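Local coordinates for odorant binding protein (AGAP007287-PA) (Anopheles gambiae, PDB 3PM2) that binds small hydrophobic odorants such as indole, menthol and decanal, and is thought to carry them through the aqueous fluid around olfactory dendrites, at residues A107-A118 and I129-I137; P22-F30 and C59-Y67. All blocks are in the same frame, centred on the assembly; numbering follows the deposited sequence.

Contact 1 (A107-A118 and I129-I137); sequences ADSIKDEIEAGA and ICHPISGTI. Unlike the reference sequence in segment 107-118: Ser-109 (reference Thr).
Ile-114 and Pro-132 sit at the heart of this contact, where the helix 111-118 meets the turn leading into the helix 133-147. The pyrrolidine ring lies against the backbone of the helix 111-118: Pro-132 CG is 3.3 Å from Ile-114 O, and Pro-132 CD is 3.5 Å from Ala-118 N. Gly-117 has no side chain, so the ring can close in on its backbone. The two branches of Ile-114 divide the work. CG2, anti to the backbone N, meets His-131 CE1 at 3.4 Å, while CD1 reaches tip to tip toward Thr-136. At the end of the preceding helix 92-109, Ala-107 CB is held among Ile-133 CD1, Thr-136 CG2 and Ile-137 CD1. Toward the solvent the contact is looser and polar. The exposed Glu-115 bends at chi2 (-42°) and brings OE2 to the edge of the His-131 ring, where NE2 gives it a weak, bent hydrogen bond of 3.1 Å. The other ring nitrogen fixes the imidazole more firmly: Ile-133 N donates to His-131 ND1 over 3.0 Å, nearly straight (164°) and in the ring plane. A water probably bridges Gly-117 O and Cys-130 O. The Cys-130 to Cys-55 disulfide and Glu-58, accepting from His-131 N, tie this turn to the helix 55-63. A histidine-capped helix 133-147 thus packs on both 92-109 and 111-118 in the mainly helical, disulfide-linked odorant-binding fold.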
loop_
_atom_site.group_PDB
_atom_site.type_symbol
_atom_site.label_atom_id
_atom_site.label_comp_id
_atom_site.label_asym_id
_atom_site.label_seq_id
_atom_site.Cartn_x
_atom_site.Cartn_y
_atom_site.Cartn_z
ATOM N N ALA A 107 9.683 5.425 -5.886
ATOM C CA ALA A 107 10.359 4.122 -5.823
ATOM C C ALA A 107 11.715 4.194 -6.489
ATOM O O ALA A 107 12.686 3.717 -5.912
ATOM C CB ALA A 107 9.495 3.044 -6.467
ATOM N N ASP A 108 11.803 4.876 -7.661
ATOM C CA ASP A 108 13.082 5.049 -8.351
ATOM C C ASP A 108 14.068 5.836 -7.488
ATOM O O ASP A 108 15.245 5.511 -7.497
ATOM C CB ASP A 108 12.868 5.745 -9.699
ATOM C CG ASP A 108 14.163 6.075 -10.418
ATOM O OD1 ASP A 108 14.849 5.131 -10.863
ATOM O OD2 ASP A 108 14.528 7.271 -10.461
ATOM N N SER A 109 13.585 6.848 -6.728
ATOM C CA SER A 109 14.465 7.684 -5.886
ATOM C C SER A 109 15.105 6.908 -4.734
ATOM O O SER A 109 16.160 7.310 -4.262
ATOM C CB SER A 109 13.682 8.874 -5.327
ATOM O OG SER A 109 12.656 8.442 -4.449
ATOM N N ILE A 110 14.479 5.800 -4.307
ATOM C CA ILE A 110 14.982 4.949 -3.229
ATOM C C ILE A 110 15.391 3.546 -3.709
ATOM O O ILE A 110 15.493 2.628 -2.890
ATOM C CB ILE A 110 14.038 4.938 -1.990
ATOM C CG1 ILE A 110 12.617 4.399 -2.353
ATOM C CG2 ILE A 110 13.970 6.348 -1.327
ATOM C CD1 ILE A 110 11.759 4.062 -1.172
ATOM N N LYS A 111 15.704 3.402 -5.017
ATOM C CA LYS A 111 16.174 2.167 -5.648
ATOM C C LYS A 111 17.239 1.465 -4.799
ATOM O O LYS A 111 17.130 0.277 -4.578
ATOM C CB LYS A 111 16.787 2.476 -7.025
ATOM C CG LYS A 111 15.978 1.992 -8.201
ATOM C CD LYS A 111 16.676 2.294 -9.530
ATOM C CE LYS A 111 15.875 1.803 -10.718
ATOM N NZ LYS A 111 15.903 0.318 -10.849
ATOM N N ASP A 112 18.271 2.181 -4.326
ATOM C CA ASP A 112 19.336 1.526 -3.553
ATOM C C ASP A 112 18.865 0.887 -2.249
ATOM O O ASP A 112 19.222 -0.266 -1.959
ATOM C CB ASP A 112 20.532 2.459 -3.380
ATOM C CG ASP A 112 21.235 2.733 -4.712
ATOM O OD1 ASP A 112 21.161 1.865 -5.624
ATOM O OD2 ASP A 112 21.867 3.797 -4.839
ATOM N N GLU A 113 18.016 1.600 -1.509
ATOM C CA GLU A 113 17.424 1.110 -0.259
ATOM C C GLU A 113 16.516 -0.092 -0.537
ATOM O O GLU A 113 16.603 -1.101 0.167
ATOM C CB GLU A 113 16.642 2.233 0.391
ATOM C CG GLU A 113 15.984 1.836 1.694
ATOM C CD GLU A 113 15.170 2.976 2.251
ATOM O OE1 GLU A 113 13.931 2.977 2.068
ATOM O OE2 GLU A 113 15.783 3.908 2.815
ATOM N N ILE A 114 15.689 -0.000 -1.602
ATOM C CA ILE A 114 14.815 -1.119 -1.997
ATOM C C ILE A 114 15.671 -2.354 -2.336
ATOM O O ILE A 114 15.390 -3.441 -1.847
ATOM C CB ILE A 114 13.895 -0.689 -3.173
ATOM C CG1 ILE A 114 12.822 0.327 -2.677
ATOM C CG2 ILE A 114 13.238 -1.924 -3.843
ATOM C CD1 ILE A 114 11.956 1.020 -3.808
ATOM N N GLU A 115 16.710 -2.178 -3.171
ATOM C CA GLU A 115 17.611 -3.256 -3.535
ATOM C C GLU A 115 18.342 -3.899 -2.358
ATOM O O GLU A 115 18.485 -5.120 -2.317
ATOM C CB GLU A 115 18.558 -2.826 -4.653
ATOM C CG GLU A 115 17.848 -2.732 -5.999
ATOM C CD GLU A 115 16.865 -3.848 -6.324
ATOM O OE1 GLU A 115 17.277 -5.032 -6.351
ATOM O OE2 GLU A 115 15.669 -3.534 -6.522
ATOM N N ALA A 116 18.733 -3.095 -1.370
ATOM C CA ALA A 116 19.385 -3.593 -0.160
ATOM C C ALA A 116 18.394 -4.380 0.691
ATOM O O ALA A 116 18.741 -5.448 1.201
ATOM C CB ALA A 116 19.962 -2.447 0.623
ATOM N N GLY A 117 17.148 -3.895 0.755
ATOM C CA GLY A 117 16.065 -4.558 1.469
ATOM C C GLY A 117 15.796 -5.946 0.899
ATOM O O GLY A 117 15.624 -6.899 1.656
ATOM N N ALA A 118 15.836 -6.082 -0.425
ATOM C CA ALA A 118 15.637 -7.372 -1.092
ATOM C C ALA A 118 16.713 -8.416 -0.683
ATOM O O ALA A 118 16.459 -9.627 -0.746
ATOM C CB ALA A 118 15.671 -7.170 -2.589
ATOM N N ILE A 129 11.680 -13.287 3.558
ATOM C CA ILE A 129 12.104 -12.022 2.974
ATOM C C ILE A 129 11.405 -11.808 1.637
ATOM O O ILE A 129 11.449 -12.682 0.788
ATOM C CB ILE A 129 13.661 -11.938 2.861
ATOM C CG1 ILE A 129 14.335 -12.016 4.267
ATOM C CG2 ILE A 129 14.127 -10.703 2.075
ATOM C CD1 ILE A 129 13.971 -10.890 5.295
ATOM N N CYS A 130 10.733 -10.663 1.470
ATOM C CA CYS A 130 10.046 -10.281 0.226
ATOM C C CYS A 130 10.738 -9.065 -0.345
ATOM O O CYS A 130 11.304 -8.261 0.412
ATOM C CB CYS A 130 8.561 -10.006 0.471
ATOM S SG CYS A 130 7.602 -11.507 0.823
ATOM N N HIS A 131 10.704 -8.929 -1.677
ATOM C CA HIS A 131 11.312 -7.763 -2.293
ATOM C C HIS A 131 10.492 -6.530 -1.890
ATOM O O HIS A 131 9.272 -6.586 -1.923
ATOM C CB HIS A 131 11.357 -7.903 -3.829
ATOM C CG HIS A 131 12.275 -6.912 -4.498
ATOM N ND1 HIS A 131 11.925 -5.573 -4.642
ATOM C CD2 HIS A 131 13.465 -7.119 -5.110
ATOM C CE1 HIS A 131 12.918 -5.010 -5.311
ATOM N NE2 HIS A 131 13.873 -5.901 -5.607
ATOM N N PRO A 132 11.122 -5.409 -1.480
ATOM C CA PRO A 132 10.319 -4.252 -1.037
ATOM C C PRO A 132 9.531 -3.528 -2.132
ATOM O O PRO A 132 8.676 -2.709 -1.787
ATOM C CB PRO A 132 11.357 -3.309 -0.422
ATOM C CG PRO A 132 12.577 -4.145 -0.170
ATOM C CD PRO A 132 12.565 -5.170 -1.284
ATOM N N ILE A 133 9.810 -3.776 -3.420
ATOM C CA ILE A 133 9.105 -3.010 -4.475
ATOM C C ILE A 133 7.574 -3.074 -4.363
ATOM O O ILE A 133 6.909 -2.032 -4.500
ATOM C CB ILE A 133 9.594 -3.309 -5.924
ATOM C CG1 ILE A 133 9.144 -2.224 -6.937
ATOM C CG2 ILE A 133 9.187 -4.697 -6.405
ATOM C CD1 ILE A 133 9.581 -0.733 -6.621
ATOM N N SER A 134 7.012 -4.270 -4.141
ATOM C CA SER A 134 5.540 -4.377 -4.100
ATOM C C SER A 134 4.908 -3.464 -3.034
ATOM O O SER A 134 3.951 -2.752 -3.330
ATOM C CB SER A 134 5.107 -5.822 -3.903
ATOM O OG SER A 134 5.520 -6.650 -4.977
ATOM N N GLY A 135 5.453 -3.506 -1.819
ATOM C CA GLY A 135 4.968 -2.689 -0.712
ATOM C C GLY A 135 5.213 -1.206 -0.951
ATOM O O GLY A 135 4.368 -0.378 -0.612
ATOM N N THR A 136 6.368 -0.859 -1.534
ATOM C CA THR A 136 6.687 0.559 -1.824
ATOM C C THR A 136 5.575 1.151 -2.696
ATOM O O THR A 136 5.031 2.203 -2.362
ATOM C CB THR A 136 8.049 0.663 -2.507
ATOM O OG1 THR A 136 9.024 0.058 -1.645
ATOM C CG2 THR A 136 8.437 2.098 -2.808
ATOM N N ILE A 137 5.209 0.447 -3.777
ATOM C CA ILE A 137 4.174 0.914 -4.706
ATOM C C ILE A 137 2.803 0.908 -4.080
ATOM O O ILE A 137 2.087 1.936 -4.117
ATOM C CB ILE A 137 4.215 0.131 -6.064
ATOM C CG1 ILE A 137 5.595 0.294 -6.792
ATOM C CG2 ILE A 137 3.053 0.546 -7.004
ATOM C CD1 ILE A 137 5.931 1.749 -7.275
HETATM O O HOH W 1 12.933 -7.233 2.489
#

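Contact 2 (P22-F30 and C59-Y67); sequences PFLVEPSAF and CVMNSTSLY
Unusually close methyl packing marks this contact: Val-25 CG2 lies 3.3 Å from Thr-64 CG2 and 3.5 Å from Val-60 CG1, and Leu-24 CD2 is only 3.4 Å from that same Val-60 CG1, all tighter than ordinary carbon contacts. The place is the end of the helix 55-63 in the odorant-binding fold, closed by a Schellman motif with Ser-65 as its positive-phi residue, and against it lies the loop just before the helix 27-44. Val-60 works with both branches. CG1, anti to the backbone N (chi1 168°), is pressed by Leu-24 and Val-25 together, whereas CG2 meets the Phe-30 ring obliquely at CD1, 3.7 Å away. Leu-24 extends past it: its CD1 meets Leu-66 CD1 tip to tip at 3.8 Å, and its side chain crosses that of Met-61 at about a right angle, with Leu-24 CD1 3.9 Å from Met-61 SD. Tyr-81 and Leu-138, from two further helices, also touch Leu-24, which is buried. On the more exposed side Ala-29 CB approaches Ser-63 OG only loosely. The disulfide between Cys-59 and Cys-33 staples the two helices covalently next to this apolar patch. The contact itself is carried mainly by carbon and sulfur, while polar groups of the helix end turn to their own backbone: Met-61 O takes Leu-66 N and Thr-64 N from opposite faces of its plane, and Ser-63 OG donates to Val-60 O over 2.8 Å.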
loop_
_atom_site.group_PDB
_atom_site.type_symbol
_atom_site.label_atom_id
_atom_site.label_comp_id
_atom_site.label_asym_id
_atom_site.label_seq_id
_atom_site.Cartn_x
_atom_site.Cartn_y
_atom_site.Cartn_z
ATOM N N PRO A 22 -10.126 4.004 -5.779
ATOM C CA PRO A 22 -9.790 2.972 -6.768
ATOM C C PRO A 22 -9.000 1.836 -6.109
ATOM O O PRO A 22 -8.402 2.015 -5.031
ATOM C CB PRO A 22 -8.898 3.731 -7.758
ATOM C CG PRO A 22 -9.311 5.156 -7.608
ATOM C CD PRO A 22 -9.480 5.281 -6.128
ATOM N N PHE A 23 -9.000 0.672 -6.738
ATOM C CA PHE A 23 -8.250 -0.472 -6.209
ATOM C C PHE A 23 -7.593 -1.238 -7.343
ATOM O O PHE A 23 -8.002 -1.120 -8.503
ATOM C CB PHE A 23 -9.172 -1.389 -5.385
ATOM C CG PHE A 23 -10.366 -1.939 -6.134
ATOM C CD1 PHE A 23 -10.254 -3.091 -6.913
ATOM C CD2 PHE A 23 -11.618 -1.346 -6.013
ATOM C CE1 PHE A 23 -11.355 -3.602 -7.596
ATOM C CE2 PHE A 23 -12.724 -1.859 -6.695
ATOM C CZ PHE A 23 -12.589 -2.979 -7.487
ATOM N N LEU A 24 -6.619 -2.067 -6.997
ATOM C CA LEU A 24 -5.870 -2.907 -7.929
ATOM C C LEU A 24 -6.285 -4.391 -7.745
ATOM O O LEU A 24 -6.080 -5.212 -8.643
ATOM C CB LEU A 24 -4.377 -2.631 -7.604
ATOM C CG LEU A 24 -3.304 -3.684 -7.566
ATOM C CD1 LEU A 24 -1.962 -3.043 -7.724
ATOM C CD2 LEU A 24 -3.267 -4.326 -6.253
ATOM N N VAL A 25 -6.862 -4.725 -6.576
ATOM C CA VAL A 25 -7.271 -6.081 -6.207
ATOM C C VAL A 25 -8.603 -6.030 -5.480
ATOM O O VAL A 25 -8.835 -5.102 -4.721
ATOM C CB VAL A 25 -6.145 -6.733 -5.336
ATOM C CG1 VAL A 25 -6.664 -7.828 -4.430
ATOM C CG2 VAL A 25 -5.049 -7.302 -6.205
ATOM N N GLU A 26 -9.472 -7.038 -5.700
ATOM C CA GLU A 26 -10.763 -7.143 -5.035
ATOM C C GLU A 26 -10.531 -7.410 -3.526
ATOM O O GLU A 26 -9.559 -8.106 -3.200
ATOM C CB GLU A 26 -11.566 -8.289 -5.673
ATOM C CG GLU A 26 -13.077 -8.150 -5.580
ATOM C CD GLU A 26 -13.741 -6.941 -6.218
ATOM O OE1 GLU A 26 -13.481 -6.676 -7.415
ATOM O OE2 GLU A 26 -14.575 -6.299 -5.538
ATOM N N PRO A 27 -11.374 -6.864 -2.603
ATOM C CA PRO A 27 -11.153 -7.092 -1.157
ATOM C C PRO A 27 -10.893 -8.527 -0.708
ATOM O O PRO A 27 -10.091 -8.728 0.200
ATOM C CB PRO A 27 -12.435 -6.555 -0.516
ATOM C CG PRO A 27 -12.895 -5.517 -1.437
ATOM C CD PRO A 27 -12.532 -5.972 -2.820
ATOM N N SER A 28 -11.559 -9.509 -1.330
ATOM C CA SER A 28 -11.396 -10.925 -0.986
ATOM C C SER A 28 -9.943 -11.379 -1.177
ATOM O O SER A 28 -9.360 -11.980 -0.269
ATOM C CB SER A 28 -12.369 -11.791 -1.791
ATOM O OG SER A 28 -12.017 -13.162 -1.789
ATOM N N ALA A 29 -9.348 -11.050 -2.338
ATOM C CA ALA A 29 -7.962 -11.393 -2.642
ATOM C C ALA A 29 -6.990 -10.651 -1.705
ATOM O O ALA A 29 -5.998 -11.228 -1.261
ATOM C CB ALA A 29 -7.665 -11.095 -4.097
ATOM N N PHE A 30 -7.314 -9.410 -1.338
ATOM C CA PHE A 30 -6.489 -8.667 -0.398
ATOM C C PHE A 30 -6.511 -9.339 0.989
ATOM O O PHE A 30 -5.457 -9.475 1.613
ATOM C CB PHE A 30 -6.967 -7.211 -0.278
ATOM C CG PHE A 30 -6.094 -6.440 0.674
ATOM C CD1 PHE A 30 -4.898 -5.882 0.246
ATOM C CD2 PHE A 30 -6.443 -6.311 2.021
ATOM C CE1 PHE A 30 -4.058 -5.215 1.143
ATOM C CE2 PHE A 30 -5.601 -5.633 2.912
ATOM C CZ PHE A 30 -4.419 -5.096 2.459
ATOM N N CYS A 59 2.305 -10.563 -2.061
ATOM C CA CYS A 59 1.220 -11.536 -2.234
ATOM C C CYS A 59 0.132 -10.949 -3.167
ATOM O O CYS A 59 -0.307 -11.629 -4.108
ATOM C CB CYS A 59 0.650 -11.930 -0.869
ATOM S SG CYS A 59 -0.783 -13.040 -0.945
ATOM N N VAL A 60 -0.278 -9.669 -2.915
ATOM C CA VAL A 60 -1.273 -8.950 -3.696
ATOM C C VAL A 60 -0.768 -8.815 -5.133
ATOM O O VAL A 60 -1.515 -9.065 -6.074
ATOM C CB VAL A 60 -1.604 -7.563 -3.082
ATOM C CG1 VAL A 60 -2.403 -6.709 -4.062
ATOM C CG2 VAL A 60 -2.364 -7.696 -1.757
ATOM N N MET A 61 0.484 -8.431 -5.293
ATOM C CA MET A 61 1.080 -8.240 -6.632
ATOM C C MET A 61 1.179 -9.552 -7.388
ATOM O O MET A 61 0.843 -9.596 -8.568
ATOM C CB MET A 61 2.414 -7.507 -6.542
ATOM C CG MET A 61 2.283 -6.073 -6.022
ATOM S SD MET A 61 1.410 -5.002 -7.168
ATOM C CE MET A 61 1.837 -3.379 -6.507
ATOM N N ASN A 62 1.514 -10.641 -6.676
ATOM C CA ASN A 62 1.549 -11.987 -7.271
ATOM C C ASN A 62 0.134 -12.447 -7.646
ATOM O O ASN A 62 -0.030 -13.112 -8.681
ATOM C CB ASN A 62 2.243 -13.004 -6.340
ATOM C CG ASN A 62 3.766 -12.961 -6.390
ATOM O OD1 ASN A 62 4.383 -12.655 -7.420
ATOM N ND2 ASN A 62 4.413 -13.353 -5.302
ATOM N N SER A 63 -0.901 -12.059 -6.854
ATOM C CA SER A 63 -2.275 -12.481 -7.173
ATOM C C SER A 63 -2.756 -11.895 -8.506
ATOM O O SER A 63 -3.640 -12.462 -9.127
ATOM C CB SER A 63 -3.249 -12.140 -6.042
ATOM O OG SER A 63 -3.683 -10.790 -6.091
ATOM N N THR A 64 -2.161 -10.768 -8.935
ATOM C CA THR A 64 -2.512 -10.057 -10.175
ATOM C C THR A 64 -1.425 -10.141 -11.249
ATOM O O THR A 64 -1.497 -9.393 -12.225
ATOM C CB THR A 64 -2.823 -8.595 -9.843
ATOM O OG1 THR A 64 -1.789 -8.090 -8.989
ATOM C CG2 THR A 64 -4.168 -8.430 -9.180
ATOM N N SER A 65 -0.417 -11.037 -11.071
ATOM C CA SER A 65 0.742 -11.245 -11.977
ATOM C C SER A 65 1.495 -9.933 -12.303
ATOM O O SER A 65 2.004 -9.746 -13.419
ATOM C CB SER A 65 0.322 -11.980 -13.254
ATOM O OG SER A 65 -0.210 -13.261 -12.955
ATOM N N LEU A 66 1.589 -9.032 -11.312
ATOM C CA LEU A 66 2.250 -7.742 -11.543
ATOM C C LEU A 66 3.674 -7.735 -11.092
ATOM O O LEU A 66 4.409 -6.831 -11.475
ATOM C CB LEU A 66 1.502 -6.601 -10.839
ATOM C CG LEU A 66 0.055 -6.349 -11.273
ATOM C CD1 LEU A 66 -0.509 -5.193 -10.506
ATOM C CD2 LEU A 66 -0.027 -6.008 -12.754
ATOM N N TYR A 67 4.066 -8.708 -10.269
ATOM C CA TYR A 67 5.418 -8.759 -9.719
ATOM C C TYR A 67 6.302 -9.787 -10.425
ATOM O O TYR A 67 5.868 -10.902 -10.632
ATOM C CB TYR A 67 5.385 -9.022 -8.197
ATOM C CG TYR A 67 6.764 -9.244 -7.616
ATOM C CD1 TYR A 67 7.669 -8.192 -7.498
ATOM C CD2 TYR A 67 7.213 -10.529 -7.303
ATOM C CE1 TYR A 67 8.973 -8.408 -7.038
ATOM C CE2 TYR A 67 8.503 -10.751 -6.815
ATOM C CZ TYR A 67 9.381 -9.689 -6.692
ATOM O OH TYR A 67 10.664 -9.899 -6.262
#

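Overall arrangement
From the N terminus, the chain runs through 22-30 into the helix 27-44 and returns along the helix 55-63, where contact 2 closes a loop of 28 residues, largely helical. It then passes the two-stranded sheet and the helix 74-85 before contact 1 opens at the end of the helix 92-109, closing a short loop of 10 residues with neither helix nor strand. The two loops follow in series, neither enclosing nor crossing the other. Their centres lie about 18 Å apart, yet they touch: Tyr-67 packs on His-131, Ile-133 and Ser-134, and Met-61 also meets Ser-134. Thus the helix 133-147 links the end of the helix 55-63 with the helices 92-109 and 111-118.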